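Local coordinates for protein alpha-L-arabinofuranosidase B (PDB 6SXT) that hydrolyses terminal non-reducing alpha-L-arabinofuranoside residues from arabinoxylan, arabinan and arabinogalactan, as a secreted retaining glycosidase with an arabinose-binding domain, at residues A[174-180]-A[265-271]; A[235-241]-A[254-260]; A[15-19]-A[82-86]; A[146-152]-A[289-295]. One frame throughout, in Å; residues are numbered along the deposited sequence. Where two conformers were deposited one is given.

Contact 1: A[174-180]-A[265-271]; sequences TGAGHME and YNPMSKE. With LXE ([(1~{S},2~{S},3~{S},4~{S})-2-(hydroxymethyl)-3,4-bis(oxidanyl)cyclopentyl]azanium), chain G.
The His-178 side chain of loop 174-180 meets Ser-269 and Glu-271. His-178 CB lies 3.8 Å from Glu-271 OE2. CG sits beside the backbone N (chi1 -70°), which brings the ring edge to that carboxylate: His-178 ND1 donates to Glu-271 OE2 over 2.7 Å, with 154° at the hydrogen. The anti lone pair of OE2 receives this bond, and the ring and carboxylate planes stand 84° apart. His-178 CD2, CE1 and NE2 all pass over Ser-269 CB, which makes a CH-pi contact 3.5 Å from the ring centroid; Thr-174 O covers the opposite face. Thr-174 OG1 gives Glu-271 OE2 a second hydrogen bond, also 2.7 Å long, from above the carboxylate plane, while OE1 is taken by the backbone N of Thr-169. Two donors on one oxygen would probably stabilise the ionised carboxylate.

Between the backbones, Ser-269 N donates to Gly-177 O over 2.8 Å, and Ala-176 CB rests on the face of Tyr-265, 3.9 Å from its centroid. Next to His-178, Met-179 SD approaches LXE O2' at 3.1 Å. Loop 174-180 thus lends Met-179 to the active-site pocket, while Tyr-265 OH, hydrogen-bonded to Glu-205 O and Asn-207, supports these residues from the second shell.

Contact 2: A[235-241]-A[254-260]; sequences GADKWAI and YYSGARP. With EDO (1,2-ethanediol), chain B; EDO (1,2-ethanediol), chain P.
Strands 238-241 and 255-257 run antiparallel as the two arms of a beta hairpin, their axes 4.4 Å apart and their directions at 168°. Trp-239 and Gly-257 form a hydrogen-bonded pair with reciprocal N-to-O bonds, and a classic beta bulge follows, where Ile-241 O accepts from both Tyr-254 N and Tyr-255 N.

Trp-239 makes the largest contribution to the contact. Its CG occupies the position between backbone N and carbonyl carbon (chi1 63°), which lays the indole across Tyr-255: Tyr-255 CE2 comes within 3.3 Å of Trp-239 CE2, and Tyr-255 CD2 lies over the middle of the indole face. The planes meet at an oblique 31°. Trp-239 NE1 makes a weak hydrogen bond to Ala-258 O, the same oxygen to which Tyr-255 OH donates over 2.8 Å. Pro-260 CD approaches Trp-239 NE1 at 3.6 Å, and Val-202 and Phe-209 also touch the indole.

Asp-237 OD1 accepts from Arg-259 N, and the Arg-259 guanidinium runs nearly parallel to the indole but displaced, with Trp-239 CB over its face. Its NH1 forms a salt bridge to Glu-180, whereas Arg-259 NH2 donates in the carbonyl plane to a lone pair of Gly-235 O, 3.0 Å away.

Contact 3: A[15-19]-A[82-86]; sequences CVAAH and GNHLT
An inverse gamma turn centred on Asn-83 meets the first strand of the catalytic domain, and both its backbone carbonyl and its side-chain amide are used in the contact. His-19 CG is anti to the carbonyl carbon (chi1 -62°), which points the ring at the turn. His-19 NE2 donates to Asn-83 O over 2.8 Å, and the bond is nearly straight, with 173° at the hydrogen. The acceptor lies almost exactly in the imidazole plane, evidence that the bond is made at the ring edge. The other ring nitrogen, ND1, is hydrogen-bonded to Tyr-164 OH. With both nitrogens engaged, rotation of the ring about its CB-CG bond is restrained.

Leu-85 covers one face of the same imidazole. Leu-85 CD1 stands almost directly above the ring centre, 3.7 Å from the centroid, a CH-pi contact, while Leu-85 CG approaches His-19 NE2 at 3.6 Å.

Residues 15-19 belong to an antiparallel sheet of the concanavalin-like catalytic fold, at a classic beta bulge where Val-16 and Ala-17 both face Met-295. Val-16 O, at this bulge, receives Asn-83 ND2 over 2.8 Å with a bent angle of 135° at the hydrogen. The acceptor lies near the Asn-83 amide plane, and the same ND2 is also hydrogen-bonded to Thr-136 O. Asn-83 CB packs against Ala-17 CB at 4.1 Å, and Ile-274 of strand 273-276 touches both residues, as well as His-19 and Leu-85.

Contact 4: A[146-152]-A[289-295]; sequences GMYAVLD and TFYEGVM
Strands 146-152 and 289-295 are antiparallel neighbours in the large sheet of the catalytic beta-sandwich, with axes 4.6 Å apart and directions at 175°. Tyr-148 and Val-294 form a hydrogen-bonded pair with reciprocal bonds. Farther along, Val-150 N donates to Glu-292 O, but Val-150 O is met by Tyr-291 N, while Glu-292 N is buried with no partner in the model. Ala-149 and Gly-293, a non-hydrogen-bonded pair, bring their CA atoms to 4.0 Å, and Gly-293 has no side chain to crowd this approach.

On the face bearing Met-147, Ala-149 and Leu-151, Phe-290 CE1 lies 4.0 Å from Ala-149 CB, and Phe-290 CD1 is equally near Leu-151 CD2. The other face carries Tyr-148, whose CD1 lies 3.6 Å from Val-294 CG2, and Val-150, whose CG2 touches Glu-292 CG at 3.7 Å. Helices 4-10 and 302-315 lie against this face.

Glu-292 CG lies between its backbone N and carbonyl carbon, and the extended chain beyond carries OE2 to Tyr-148. OE1 makes a salt bridge to Arg-23 and is hydrogen-bonded to Tyr-317 OH. Glu-292 OE2 accepts from Tyr-148 OH over 2.7 Å, on the anti side and 20° out of the carboxylate plane, with ring and carboxylate planes 56° apart.

Overall arrangement
From the N terminus, contact 3 closes first, bringing loop 82-86 back to strand 15-20. Strand 145-152 then opens contact 4, whose closure by strand 288-296 encloses both remaining contacts. Within that span, contact 1 joins the loop carrying the pocket residue Met-179 to loop 265-271 and itself encloses contact 2, the hairpin of strands 238-245 and 250-257; no two contacts cross. Contacts 3 and 4 meet where strands 15-20 and 288-296 pair, with Val-16 N 2.8 Å from Met-295 O. Contacts 1 and 2 touch where Met-268 CG packs on Arg-259 CZ, and Met-147 CE packs on Glu-180 O between contacts 4 and 1. Contacts 2, 3 and 4 all reach the same large sheet.

Contact 1: A[174-180]-A[265-271]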
# COMPACT_ATOMS: atom_id res chain seq x y z
N THR A 174 3.36 20.52 -14.66
CA THR A 174 3.32 21.27 -15.93
C THR A 174 1.97 21.94 -16.14
O THR A 174 1.74 22.44 -17.26
CB THR A 174 3.75 20.36 -17.07
OG1 THR A 174 2.85 19.23 -17.08
CG2 THR A 174 5.17 19.90 -16.89
N GLY A 175 1.10 21.91 -15.15
CA GLY A 175 -0.12 22.72 -15.15
C GLY A 175 -1.43 21.97 -15.14
O GLY A 175 -1.47 20.75 -15.43
N ALA A 176 -2.49 22.73 -14.95
CA ALA A 176 -3.87 22.23 -15.03
C ALA A 176 -4.05 21.44 -16.32
O ALA A 176 -3.69 21.91 -17.44
CB ALA A 176 -4.86 23.38 -14.95
N GLY A 177 -4.68 20.26 -16.24
CA GLY A 177 -4.98 19.45 -17.41
C GLY A 177 -3.88 18.50 -17.84
O GLY A 177 -4.11 17.79 -18.83
N HIS A 178 -2.75 18.50 -17.16
CA HIS A 178 -1.59 17.66 -17.50
C HIS A 178 -1.60 16.36 -16.67
O HIS A 178 -0.58 15.67 -16.60
CB HIS A 178 -0.27 18.42 -17.32
CG HIS A 178 -0.13 19.48 -18.39
ND1 HIS A 178 0.77 19.35 -19.44
CD2 HIS A 178 -0.77 20.66 -18.59
CE1 HIS A 178 0.68 20.41 -20.25
NE2 HIS A 178 -0.21 21.25 -19.73
N MET A 179 -2.76 16.03 -16.13
CA MET A 179 -2.96 14.75 -15.40
C MET A 179 -4.40 14.33 -15.59
O MET A 179 -5.31 15.16 -15.75
CB MET A 179 -2.72 14.92 -13.90
CG MET A 179 -1.27 14.82 -13.54
SD MET A 179 -0.99 15.10 -11.79
CE MET A 179 -1.67 13.54 -11.21
N GLU A 180 -4.62 13.03 -15.54
CA GLU A 180 -5.98 12.48 -15.33
C GLU A 180 -5.81 11.12 -14.66
O GLU A 180 -5.45 10.12 -15.36
CB GLU A 180 -6.66 12.32 -16.66
CG GLU A 180 -8.12 11.89 -16.54
CD GLU A 180 -8.83 11.92 -17.88
OE1 GLU A 180 -8.51 11.12 -18.77
OE2 GLU A 180 -9.72 12.82 -18.02
N TYR A 265 -8.65 23.12 -17.87
CA TYR A 265 -9.19 21.72 -17.85
C TYR A 265 -9.95 21.35 -19.10
O TYR A 265 -10.46 20.22 -19.22
CB TYR A 265 -10.01 21.52 -16.58
CG TYR A 265 -9.18 21.71 -15.35
CD1 TYR A 265 -8.18 20.81 -15.01
CD2 TYR A 265 -9.30 22.82 -14.53
CE1 TYR A 265 -7.39 20.99 -13.89
CE2 TYR A 265 -8.51 23.03 -13.43
CZ TYR A 265 -7.54 22.11 -13.08
OH TYR A 265 -6.80 22.33 -11.99
N ASN A 266 -10.06 22.23 -20.13
CA ASN A 266 -10.69 21.84 -21.38
C ASN A 266 -10.13 22.72 -22.48
O ASN A 266 -10.24 23.93 -22.32
CB ASN A 266 -12.21 21.97 -21.33
CG ASN A 266 -12.87 21.43 -22.55
OD1 ASN A 266 -12.64 20.30 -22.99
ND2 ASN A 266 -13.75 22.24 -23.15
N PRO A 267 -9.54 22.16 -23.55
CA PRO A 267 -9.21 20.73 -23.63
C PRO A 267 -8.14 20.38 -22.59
O PRO A 267 -7.44 21.20 -21.99
CB PRO A 267 -8.62 20.52 -25.03
CG PRO A 267 -8.10 21.90 -25.38
CD PRO A 267 -9.08 22.86 -24.77
N MET A 268 -8.00 19.06 -22.35
CA MET A 268 -6.92 18.54 -21.48
C MET A 268 -5.61 18.50 -22.26
O MET A 268 -5.67 18.53 -23.53
CB MET A 268 -7.27 17.11 -20.99
CG MET A 268 -8.49 17.07 -20.08
SD MET A 268 -8.31 17.72 -18.48
CE MET A 268 -7.30 16.42 -17.73
N SER A 269 -4.52 18.36 -21.51
CA SER A 269 -3.12 18.31 -22.01
C SER A 269 -2.41 17.06 -21.45
O SER A 269 -1.36 17.19 -20.83
CB SER A 269 -2.40 19.55 -21.59
OG SER A 269 -3.07 20.66 -22.15
N LYS A 270 -3.04 15.89 -21.61
CA LYS A 270 -2.44 14.70 -20.95
C LYS A 270 -1.10 14.36 -21.62
O LYS A 270 -0.96 14.58 -22.87
CB LYS A 270 -3.40 13.54 -21.03
CG LYS A 270 -4.69 13.85 -20.29
CD LYS A 270 -5.58 12.67 -20.25
CE LYS A 270 -5.96 12.15 -21.58
NZ LYS A 270 -6.90 13.12 -22.24
N GLU A 271 -0.18 13.82 -20.83
CA GLU A 271 1.19 13.55 -21.32
C GLU A 271 1.44 12.05 -21.51
O GLU A 271 2.45 11.71 -22.14
CB GLU A 271 2.17 14.20 -20.37
CG GLU A 271 1.95 15.72 -20.26
CD GLU A 271 3.08 16.48 -19.61
OE1 GLU A 271 4.11 15.86 -19.28
OE2 GLU A 271 2.89 17.70 -19.34
C1' LXE G . 0.16 18.56 -9.01
C2' LXE G . 0.42 17.08 -8.73
O2' LXE G . 0.97 16.44 -9.82
C3' LXE G . -0.94 16.63 -8.41
O3' LXE G . -0.87 15.24 -7.88
C4' LXE G . -1.32 17.60 -7.31
C5' LXE G . -2.82 17.76 -7.15
O5' LXE G . -3.51 18.08 -8.34
C6' LXE G . -0.61 18.94 -7.77
N1' LXE G . 0.28 19.32 -6.64
O HOH W 1 -1.20 13.49 -18.21
O HOH W 2 -9.10 12.30 -21.09

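Contact 2: A[235-241]-A[254-260]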
# COMPACT_ATOMS: atom_id res chain seq x y z
N GLY A 235 -12.86 12.22 -21.77
CA GLY A 235 -12.78 12.48 -23.20
C GLY A 235 -12.91 13.98 -23.43
O GLY A 235 -12.63 14.75 -22.54
N ALA A 236 -13.37 14.34 -24.63
CA ALA A 236 -13.49 15.76 -25.05
C ALA A 236 -14.63 16.44 -24.29
O ALA A 236 -15.77 16.17 -24.65
CB ALA A 236 -13.70 15.75 -26.56
N ASP A 237 -14.26 17.21 -23.30
CA ASP A 237 -15.15 17.94 -22.37
C ASP A 237 -16.17 16.96 -21.79
O ASP A 237 -17.35 17.31 -21.58
CB ASP A 237 -15.90 19.05 -23.12
CG ASP A 237 -16.40 20.13 -22.20
OD1 ASP A 237 -15.98 20.18 -21.07
OD2 ASP A 237 -17.12 21.00 -22.72
N LYS A 238 -15.72 15.75 -21.45
CA LYS A 238 -16.59 14.86 -20.65
C LYS A 238 -15.68 14.02 -19.75
O LYS A 238 -14.55 13.67 -20.17
CB LYS A 238 -17.50 13.92 -21.46
CG LYS A 238 -16.86 13.01 -22.48
CD LYS A 238 -17.89 12.25 -23.35
CE LYS A 238 -17.24 11.20 -24.25
NZ LYS A 238 -18.22 10.60 -25.19
N TRP A 239 -16.16 13.67 -18.56
CA TRP A 239 -15.42 12.72 -17.70
C TRP A 239 -16.39 12.15 -16.68
O TRP A 239 -17.53 12.66 -16.53
CB TRP A 239 -14.23 13.39 -17.02
CG TRP A 239 -14.62 14.49 -16.09
CD1 TRP A 239 -15.14 15.71 -16.47
CD2 TRP A 239 -14.55 14.50 -14.67
NE1 TRP A 239 -15.32 16.47 -15.38
CE2 TRP A 239 -15.02 15.74 -14.23
CE3 TRP A 239 -14.14 13.57 -13.69
CZ2 TRP A 239 -15.12 16.07 -12.88
CZ3 TRP A 239 -14.24 13.90 -12.38
CH2 TRP A 239 -14.72 15.13 -11.96
N ALA A 240 -15.96 11.11 -15.98
CA ALA A 240 -16.87 10.45 -15.03
C ALA A 240 -16.10 9.77 -13.90
O ALA A 240 -14.93 9.35 -14.10
CB ALA A 240 -17.70 9.43 -15.72
N ILE A 241 -16.75 9.67 -12.76
CA ILE A 241 -16.32 8.88 -11.59
C ILE A 241 -17.41 7.86 -11.36
O ILE A 241 -18.54 8.26 -11.13
CB ILE A 241 -16.15 9.72 -10.32
CG1 ILE A 241 -15.10 10.82 -10.50
CG2 ILE A 241 -15.89 8.83 -9.12
CD1 ILE A 241 -15.09 11.81 -9.39
N TYR A 254 -20.97 8.67 -9.74
CA TYR A 254 -21.01 9.81 -8.81
C TYR A 254 -20.67 11.12 -9.49
O TYR A 254 -21.06 12.18 -8.94
CB TYR A 254 -20.20 9.48 -7.57
CG TYR A 254 -20.75 8.26 -6.88
CD1 TYR A 254 -22.01 8.30 -6.32
CD2 TYR A 254 -20.02 7.09 -6.80
CE1 TYR A 254 -22.54 7.19 -5.68
CE2 TYR A 254 -20.55 5.97 -6.18
CZ TYR A 254 -21.81 6.03 -5.61
OH TYR A 254 -22.39 4.98 -4.95
N TYR A 255 -20.08 11.10 -10.66
CA TYR A 255 -20.00 12.27 -11.55
C TYR A 255 -20.01 11.77 -12.96
O TYR A 255 -19.35 10.78 -13.31
CB TYR A 255 -18.74 13.15 -11.33
CG TYR A 255 -18.79 14.36 -12.22
CD1 TYR A 255 -19.74 15.32 -11.93
CD2 TYR A 255 -18.13 14.39 -13.44
CE1 TYR A 255 -19.95 16.35 -12.82
CE2 TYR A 255 -18.32 15.42 -14.35
CZ TYR A 255 -19.25 16.40 -14.04
OH TYR A 255 -19.50 17.41 -14.95
N SER A 256 -20.66 12.52 -13.84
CA SER A 256 -20.58 12.30 -15.30
C SER A 256 -20.98 13.58 -16.01
O SER A 256 -22.03 14.11 -15.72
CB SER A 256 -21.47 11.21 -15.78
OG SER A 256 -21.39 11.10 -17.20
N GLY A 257 -20.09 14.09 -16.84
CA GLY A 257 -20.45 15.30 -17.58
C GLY A 257 -19.26 16.15 -17.86
O GLY A 257 -18.15 15.64 -17.95
N ALA A 258 -19.53 17.43 -18.08
CA ALA A 258 -18.51 18.35 -18.61
C ALA A 258 -17.29 18.49 -17.72
O ALA A 258 -17.30 18.36 -16.46
CB ALA A 258 -19.18 19.69 -18.83
N ARG A 259 -16.15 18.88 -18.34
CA ARG A 259 -14.99 19.27 -17.55
C ARG A 259 -15.30 20.42 -16.61
O ARG A 259 -16.23 21.20 -16.92
CB ARG A 259 -13.77 19.73 -18.36
CG ARG A 259 -13.18 18.66 -19.27
CD ARG A 259 -12.21 17.73 -18.54
NE ARG A 259 -11.94 16.61 -19.43
CZ ARG A 259 -11.34 15.46 -19.04
NH1 ARG A 259 -10.91 15.31 -17.81
NH2 ARG A 259 -11.19 14.53 -19.92
N PRO A 260 -14.62 20.51 -15.46
CA PRO A 260 -14.81 21.59 -14.51
C PRO A 260 -14.57 22.90 -15.27
O PRO A 260 -13.61 22.96 -16.02
CB PRO A 260 -13.76 21.39 -13.44
CG PRO A 260 -13.45 19.88 -13.49
CD PRO A 260 -13.58 19.56 -14.94
C1 EDO B . -14.55 11.79 -26.67
O1 EDO B . -13.42 12.52 -26.62
C2 EDO B . -14.41 10.70 -27.61
O2 EDO B . -14.95 9.54 -27.00
C1 EDO P . -22.42 15.78 -7.55
O1 EDO P . -22.61 16.80 -6.55
C2 EDO P . -21.17 15.73 -8.40
O2 EDO P . -20.14 14.65 -8.25
O HOH W 3 -11.57 17.82 -22.16
O HOH W 4 -16.53 22.26 -19.44

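Contact 3: A[15-19]-A[82-86]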
# COMPACT_ATOMS: atom_id res chain seq x y z
N CYS A 15 -7.42 -2.07 -23.35
CA CYS A 15 -6.35 -1.73 -22.40
C CYS A 15 -5.08 -1.39 -23.16
O CYS A 15 -4.68 -2.11 -24.13
CB CYS A 15 -6.05 -2.90 -21.48
SG CYS A 15 -7.48 -3.31 -20.44
N VAL A 16 -4.42 -0.35 -22.71
CA VAL A 16 -3.05 -0.01 -23.14
C VAL A 16 -2.05 -0.15 -22.00
O VAL A 16 -0.85 0.00 -22.23
CB VAL A 16 -3.01 1.39 -23.77
CG1 VAL A 16 -3.82 1.36 -25.05
CG2 VAL A 16 -3.47 2.47 -22.79
N ALA A 17 -2.52 -0.40 -20.78
CA ALA A 17 -1.65 -0.73 -19.64
C ALA A 17 -2.51 -1.54 -18.71
O ALA A 17 -3.67 -1.15 -18.46
CB ALA A 17 -1.13 0.53 -18.99
N ALA A 18 -1.98 -2.63 -18.19
CA ALA A 18 -2.80 -3.55 -17.37
C ALA A 18 -1.89 -4.08 -16.27
O ALA A 18 -0.89 -4.79 -16.56
CB ALA A 18 -3.33 -4.68 -18.24
N HIS A 19 -2.17 -3.73 -15.05
CA HIS A 19 -1.23 -3.94 -13.92
C HIS A 19 -1.93 -4.69 -12.78
O HIS A 19 -2.97 -4.23 -12.29
CB HIS A 19 -0.82 -2.60 -13.38
CG HIS A 19 -0.08 -1.75 -14.35
ND1 HIS A 19 -0.54 -0.49 -14.71
CD2 HIS A 19 1.06 -1.97 -15.00
CE1 HIS A 19 0.31 0.03 -15.57
NE2 HIS A 19 1.33 -0.82 -15.77
N GLY A 82 4.52 -2.63 -22.98
CA GLY A 82 5.79 -2.35 -22.29
C GLY A 82 5.66 -1.36 -21.16
O GLY A 82 6.68 -0.89 -20.67
N ASN A 83 4.44 -1.04 -20.71
CA ASN A 83 4.20 0.05 -19.74
C ASN A 83 4.40 -0.43 -18.30
O ASN A 83 3.54 -0.17 -17.43
CB ASN A 83 2.83 0.69 -19.96
CG ASN A 83 2.76 1.31 -21.33
OD1 ASN A 83 3.80 1.84 -21.78
ND2 ASN A 83 1.59 1.33 -21.96
N HIS A 84 5.49 -1.12 -18.03
CA HIS A 84 5.76 -1.68 -16.68
C HIS A 84 6.01 -0.55 -15.69
O HIS A 84 6.61 0.49 -16.04
CB HIS A 84 6.98 -2.58 -16.76
CG HIS A 84 7.00 -3.50 -17.92
ND1 HIS A 84 5.95 -4.35 -18.21
CD2 HIS A 84 7.99 -3.74 -18.82
CE1 HIS A 84 6.29 -5.07 -19.27
NE2 HIS A 84 7.53 -4.69 -19.69
N LEU A 85 5.51 -0.71 -14.47
CA LEU A 85 5.72 0.27 -13.40
C LEU A 85 6.94 -0.11 -12.57
O LEU A 85 7.05 -1.25 -12.10
CB LEU A 85 4.48 0.31 -12.51
CG LEU A 85 3.22 0.78 -13.17
CD1 LEU A 85 2.05 0.69 -12.21
CD2 LEU A 85 3.36 2.18 -13.68
N THR A 86 7.87 0.84 -12.43
CA THR A 86 9.13 0.67 -11.71
C THR A 86 9.26 1.77 -10.63
O THR A 86 8.45 2.72 -10.54
CB THR A 86 10.32 0.64 -12.69
OG1 THR A 86 10.35 1.91 -13.34
CG2 THR A 86 10.25 -0.53 -13.64

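Contact 4: A[146-152]-A[289-295]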
# COMPACT_ATOMS: atom_id res chain seq x y z
N GLY A 146 -10.10 5.47 -20.52
CA GLY A 146 -10.69 5.01 -19.25
C GLY A 146 -9.62 4.35 -18.41
O GLY A 146 -8.52 4.08 -18.88
N MET A 147 -9.97 4.12 -17.16
CA MET A 147 -9.09 3.45 -16.21
C MET A 147 -9.97 2.87 -15.12
O MET A 147 -11.13 3.30 -14.90
CB MET A 147 -8.03 4.38 -15.65
CG MET A 147 -8.57 5.56 -14.89
SD MET A 147 -7.37 6.93 -14.80
CE MET A 147 -7.49 7.63 -16.44
N TYR A 148 -9.44 1.87 -14.42
CA TYR A 148 -10.04 1.46 -13.14
C TYR A 148 -8.92 0.97 -12.23
O TYR A 148 -7.84 0.63 -12.73
CB TYR A 148 -11.15 0.39 -13.26
CG TYR A 148 -10.67 -1.04 -13.37
CD1 TYR A 148 -10.37 -1.61 -14.59
CD2 TYR A 148 -10.47 -1.82 -12.23
CE1 TYR A 148 -9.88 -2.90 -14.69
CE2 TYR A 148 -9.99 -3.10 -12.32
CZ TYR A 148 -9.71 -3.66 -13.55
OH TYR A 148 -9.20 -4.94 -13.65
N ALA A 149 -9.21 0.91 -10.95
CA ALA A 149 -8.37 0.22 -9.98
C ALA A 149 -9.25 -0.42 -8.94
O ALA A 149 -10.29 0.17 -8.57
CB ALA A 149 -7.36 1.15 -9.36
N VAL A 150 -8.76 -1.53 -8.41
CA VAL A 150 -9.35 -2.11 -7.18
C VAL A 150 -8.38 -1.78 -6.05
O VAL A 150 -7.18 -2.13 -6.13
CB VAL A 150 -9.60 -3.62 -7.28
CG1 VAL A 150 -10.04 -4.20 -5.94
CG2 VAL A 150 -10.60 -3.93 -8.39
N LEU A 151 -8.88 -1.07 -5.05
CA LEU A 151 -8.09 -0.49 -3.95
C LEU A 151 -8.69 -0.91 -2.61
O LEU A 151 -9.81 -1.39 -2.53
CB LEU A 151 -8.13 1.05 -4.06
CG LEU A 151 -7.77 1.63 -5.42
CD1 LEU A 151 -7.97 3.17 -5.40
CD2 LEU A 151 -6.33 1.30 -5.80
N ASP A 152 -7.91 -0.72 -1.57
CA ASP A 152 -8.35 -0.91 -0.15
C ASP A 152 -9.02 0.38 0.27
O ASP A 152 -8.33 1.38 0.48
CB ASP A 152 -7.16 -1.30 0.74
CG ASP A 152 -7.52 -1.50 2.20
OD1 ASP A 152 -8.66 -1.12 2.58
OD2 ASP A 152 -6.68 -2.02 2.94
N THR A 289 -3.53 1.05 -1.01
CA THR A 289 -3.22 -0.28 -1.49
C THR A 289 -3.86 -0.49 -2.85
O THR A 289 -5.07 -0.25 -2.99
CB THR A 289 -3.76 -1.38 -0.55
OG1 THR A 289 -3.15 -1.23 0.73
CG2 THR A 289 -3.47 -2.77 -1.06
N PHE A 290 -3.07 -0.99 -3.77
CA PHE A 290 -3.48 -1.29 -5.16
C PHE A 290 -3.45 -2.80 -5.38
O PHE A 290 -2.43 -3.45 -5.07
CB PHE A 290 -2.53 -0.61 -6.13
CG PHE A 290 -2.74 -0.87 -7.59
CD1 PHE A 290 -3.49 -0.02 -8.36
CD2 PHE A 290 -2.10 -1.93 -8.22
CE1 PHE A 290 -3.64 -0.18 -9.73
CE2 PHE A 290 -2.26 -2.13 -9.59
CZ PHE A 290 -3.02 -1.25 -10.35
N TYR A 291 -4.55 -3.34 -5.90
CA TYR A 291 -4.60 -4.80 -6.21
C TYR A 291 -4.53 -5.04 -7.72
O TYR A 291 -3.87 -6.01 -8.16
CB TYR A 291 -5.90 -5.38 -5.63
CG TYR A 291 -5.95 -5.31 -4.13
CD1 TYR A 291 -5.19 -6.13 -3.31
CD2 TYR A 291 -6.79 -4.41 -3.49
CE1 TYR A 291 -5.25 -6.07 -1.93
CE2 TYR A 291 -6.84 -4.34 -2.12
CZ TYR A 291 -6.09 -5.16 -1.33
OH TYR A 291 -6.17 -5.10 0.04
N GLU A 292 -5.27 -4.29 -8.52
CA GLU A 292 -5.32 -4.43 -9.97
C GLU A 292 -5.81 -3.13 -10.58
O GLU A 292 -6.52 -2.37 -9.89
CB GLU A 292 -6.22 -5.60 -10.41
CG GLU A 292 -7.68 -5.46 -10.02
CD GLU A 292 -8.54 -6.63 -10.46
OE1 GLU A 292 -8.40 -7.68 -9.82
OE2 GLU A 292 -9.25 -6.51 -11.48
N GLY A 293 -5.47 -2.91 -11.83
CA GLY A 293 -6.01 -1.74 -12.53
C GLY A 293 -5.52 -1.72 -13.95
O GLY A 293 -4.57 -2.43 -14.31
N VAL A 294 -6.17 -0.87 -14.74
CA VAL A 294 -5.83 -0.72 -16.15
C VAL A 294 -5.99 0.74 -16.57
O VAL A 294 -6.72 1.49 -15.92
CB VAL A 294 -6.64 -1.61 -17.07
CG1 VAL A 294 -6.71 -3.08 -16.65
CG2 VAL A 294 -8.03 -1.04 -17.31
N MET A 295 -5.42 1.03 -17.74
CA MET A 295 -5.74 2.25 -18.52
C MET A 295 -6.07 1.79 -19.93
O MET A 295 -5.49 0.80 -20.42
CB MET A 295 -4.57 3.24 -18.57
CG MET A 295 -4.26 3.78 -17.18
SD MET A 295 -2.71 4.74 -17.18
CE MET A 295 -3.17 6.13 -18.23
O HOH W 5 -6.15 2.26 -1.02
O HOH W 6 -4.34 -3.05 2.23